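Local structure of diacylglycerol lipase (Aspergillus oryzae, 5XK2) at residues A[86-91]-A[129-134]. The protein probably hydrolyses the ester bonds of mono- and diacylglycerols, as a class 3 lipase of the alpha/beta-hydrolase superfamily. Numbering follows the deposited sequence.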
loop_
_atom_site.group_PDB
_atom_site.type_symbol
_atom_site.label_atom_id
_atom_site.label_comp_id
_atom_site.label_asym_id
_atom_site.label_seq_id
_atom_site.Cartn_x
_atom_site.Cartn_y
_atom_site.Cartn_z
ATOM N N VAL A 86 23.261 1.538 12.899
ATOM C CA VAL A 86 22.160 0.627 13.158
ATOM C C VAL A 86 21.024 1.071 12.242
ATOM O O VAL A 86 20.488 2.162 12.415
ATOM C CB VAL A 86 21.712 0.676 14.642
ATOM C CG1 VAL A 86 20.589 -0.338 14.891
ATOM C CG2 VAL A 86 22.906 0.429 15.573
ATOM N N ALA A 87 20.666 0.245 11.264
ATOM C CA ALA A 87 19.725 0.679 10.247
ATOM C C ALA A 87 18.536 -0.260 10.198
ATOM O O ALA A 87 18.702 -1.486 10.265
ATOM C CB ALA A 87 20.419 0.744 8.883
ATOM N N PHE A 88 17.340 0.304 10.057
ATOM C CA PHE A 88 16.105 -0.483 10.056
ATOM C C PHE A 88 15.262 -0.307 8.807
ATOM O O PHE A 88 15.082 0.810 8.328
ATOM C CB PHE A 88 15.200 -0.108 11.228
ATOM C CG PHE A 88 15.815 -0.282 12.567
ATOM C CD1 PHE A 88 15.692 -1.494 13.260
ATOM C CD2 PHE A 88 16.469 0.777 13.178
ATOM C CE1 PHE A 88 16.237 -1.631 14.531
ATOM C CE2 PHE A 88 17.037 0.639 14.447
ATOM C CZ PHE A 88 16.912 -0.576 15.128
ATOM N N ARG A 89 14.692 -1.424 8.361
ATOM C CA ARG A 89 13.628 -1.451 7.370
ATOM C C ARG A 89 12.381 -1.938 8.087
ATOM O O ARG A 89 12.411 -2.978 8.762
ATOM C CB ARG A 89 13.958 -2.396 6.207
ATOM C CG ARG A 89 13.037 -2.227 5.011
ATOM C CD ARG A 89 12.720 -3.577 4.365
ATOM N NE ARG A 89 11.813 -4.311 5.249
ATOM C CZ ARG A 89 11.770 -5.630 5.368
ATOM N NH1 ARG A 89 12.579 -6.400 4.643
ATOM N NH2 ARG A 89 10.913 -6.181 6.220
ATOM N N GLY A 90 11.289 -1.198 7.952
ATOM C CA GLY A 90 10.035 -1.657 8.515
ATOM C C GLY A 90 9.242 -2.416 7.466
ATOM O O GLY A 90 9.761 -2.803 6.418
ATOM N N SER A 91 7.966 -2.630 7.748
ATOM C CA SER A 91 7.102 -3.325 6.819
ATOM C C SER A 91 6.919 -2.520 5.532
ATOM O O SER A 91 6.726 -1.286 5.561
ATOM C CB SER A 91 5.743 -3.594 7.468
ATOM O OG SER A 91 4.931 -4.354 6.597
ATOM N N ASP A 129 18.071 -6.831 21.879
ATOM C CA ASP A 129 19.129 -7.548 22.589
ATOM C C ASP A 129 20.324 -7.874 21.684
ATOM O O ASP A 129 21.478 -7.680 22.081
ATOM C CB ASP A 129 18.563 -8.825 23.202
ATOM C CG ASP A 129 17.570 -8.540 24.315
ATOM O OD1 ASP A 129 17.640 -7.443 24.913
ATOM O OD2 ASP A 129 16.723 -9.414 24.596
ATOM N N ARG A 130 20.033 -8.349 20.479
ATOM C CA ARG A 130 21.056 -8.638 19.464
ATOM C C ARG A 130 21.847 -7.398 19.092
ATOM O O ARG A 130 23.063 -7.436 18.944
ATOM C CB ARG A 130 20.410 -9.177 18.198
ATOM C CG ARG A 130 20.302 -10.643 18.079
ATOM C CD ARG A 130 19.445 -10.894 16.860
ATOM N NE ARG A 130 18.039 -10.635 17.139
ATOM C CZ ARG A 130 17.063 -10.906 16.287
ATOM N NH1 ARG A 130 17.357 -11.400 15.090
ATOM N NH2 ARG A 130 15.803 -10.694 16.628
ATOM N N ILE A 131 21.136 -6.284 18.936
ATOM C CA ILE A 131 21.788 -5.045 18.524
ATOM C C ILE A 131 22.693 -4.490 19.629
ATOM O O ILE A 131 23.826 -4.088 19.378
ATOM C CB ILE A 131 20.730 -4.007 18.082
ATOM C CG1 ILE A 131 20.123 -4.455 16.742
ATOM C CG2 ILE A 131 21.357 -2.619 17.973
ATOM C CD1 ILE A 131 18.898 -3.659 16.297
ATOM N N ILE A 132 22.215 -4.501 20.870
ATOM C CA ILE A 132 23.026 -4.049 21.985
ATOM C C ILE A 132 24.255 -4.940 22.166
ATOM O O ILE A 132 25.359 -4.438 22.406
ATOM C CB ILE A 132 22.187 -4.004 23.266
ATOM C CG1 ILE A 132 21.183 -2.855 23.160
ATOM C CG2 ILE A 132 23.077 -3.834 24.506
ATOM C CD1 ILE A 132 20.206 -2.800 24.301
ATOM N N LYS A 133 24.059 -6.249 22.009
ATOM C CA LYS A 133 25.171 -7.200 22.096
ATOM C C LYS A 133 26.242 -6.817 21.093
ATOM O O LYS A 133 27.436 -6.772 21.406
ATOM C CB LYS A 133 24.689 -8.628 21.840
ATOM C CG LYS A 133 25.813 -9.682 21.852
ATOM C CD LYS A 133 25.302 -11.016 21.308
ATOM C CE LYS A 133 26.290 -12.171 21.532
ATOM N NZ LYS A 133 27.048 -12.561 20.299
ATOM N N THR A 134 25.792 -6.507 19.883
ATOM C CA THR A 134 26.710 -6.147 18.808
ATOM C C THR A 134 27.395 -4.804 19.055
ATOM O O THR A 134 28.597 -4.671 18.817
ATOM C CB THR A 134 25.977 -6.129 17.452
ATOM O OG1 THR A 134 25.435 -7.435 17.189
ATOM C CG2 THR A 134 26.945 -5.758 16.325
#
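The first torsion of I131 spreads its branches over V86 and F88: CG1 lies anti to the carbonyl carbon (chi1 -71°), and an extended chi2 of 170° carries CD1 out to the phenyl ring and alongside the valine, while CG2, anti to the backbone N, drops onto the valine. On the strand, F88 leaves the backbone without aiming at the helix, yet with CG anti to its own carbonyl carbon (chi1 -59°) the far end of the ring comes nearer the helix and meets the I131 side chain, which approaches from the opposite direction. The methyl CD1 of I131 comes in obliquely on that end, 3.8 Å from CE1 of F88 and equally near CZ. V86 points toward the helix, and its CG1 nestles between the two isoleucine branches, 3.9 Å from CG2 of I131 and 4.0 Å from CD1 of the same residue. Thus a single helix side chain bridges two strand residues, V86 and F88, whose side chains lie on the same face of the sheet. All three are buried, no hydrogen bond crosses, and van der Waals packing alone joins the segments; the backbones stay well apart, with 7.8 Å between CA of V86 and CA of I131. Beside I131, the carbonyl oxygen of R130 accepts both N and OG1 of T134, one turn further on, from opposite faces of its plane, which satisfies the hydroxyl of the buried T134 within its own helix. The contact packs helix 118-138 against one face of the central mixed sheet of this alpha/beta-hydrolase fold. V86 and F88 belong to strand 83-89, which pairs with strands 71-78 and 146-152; I131 also touches F63 of strand 58-65 and V75 of strand 71-78, and F88 packs on I158, A159 and A162 of helix 154-168, beside the probable nucleophile elbow.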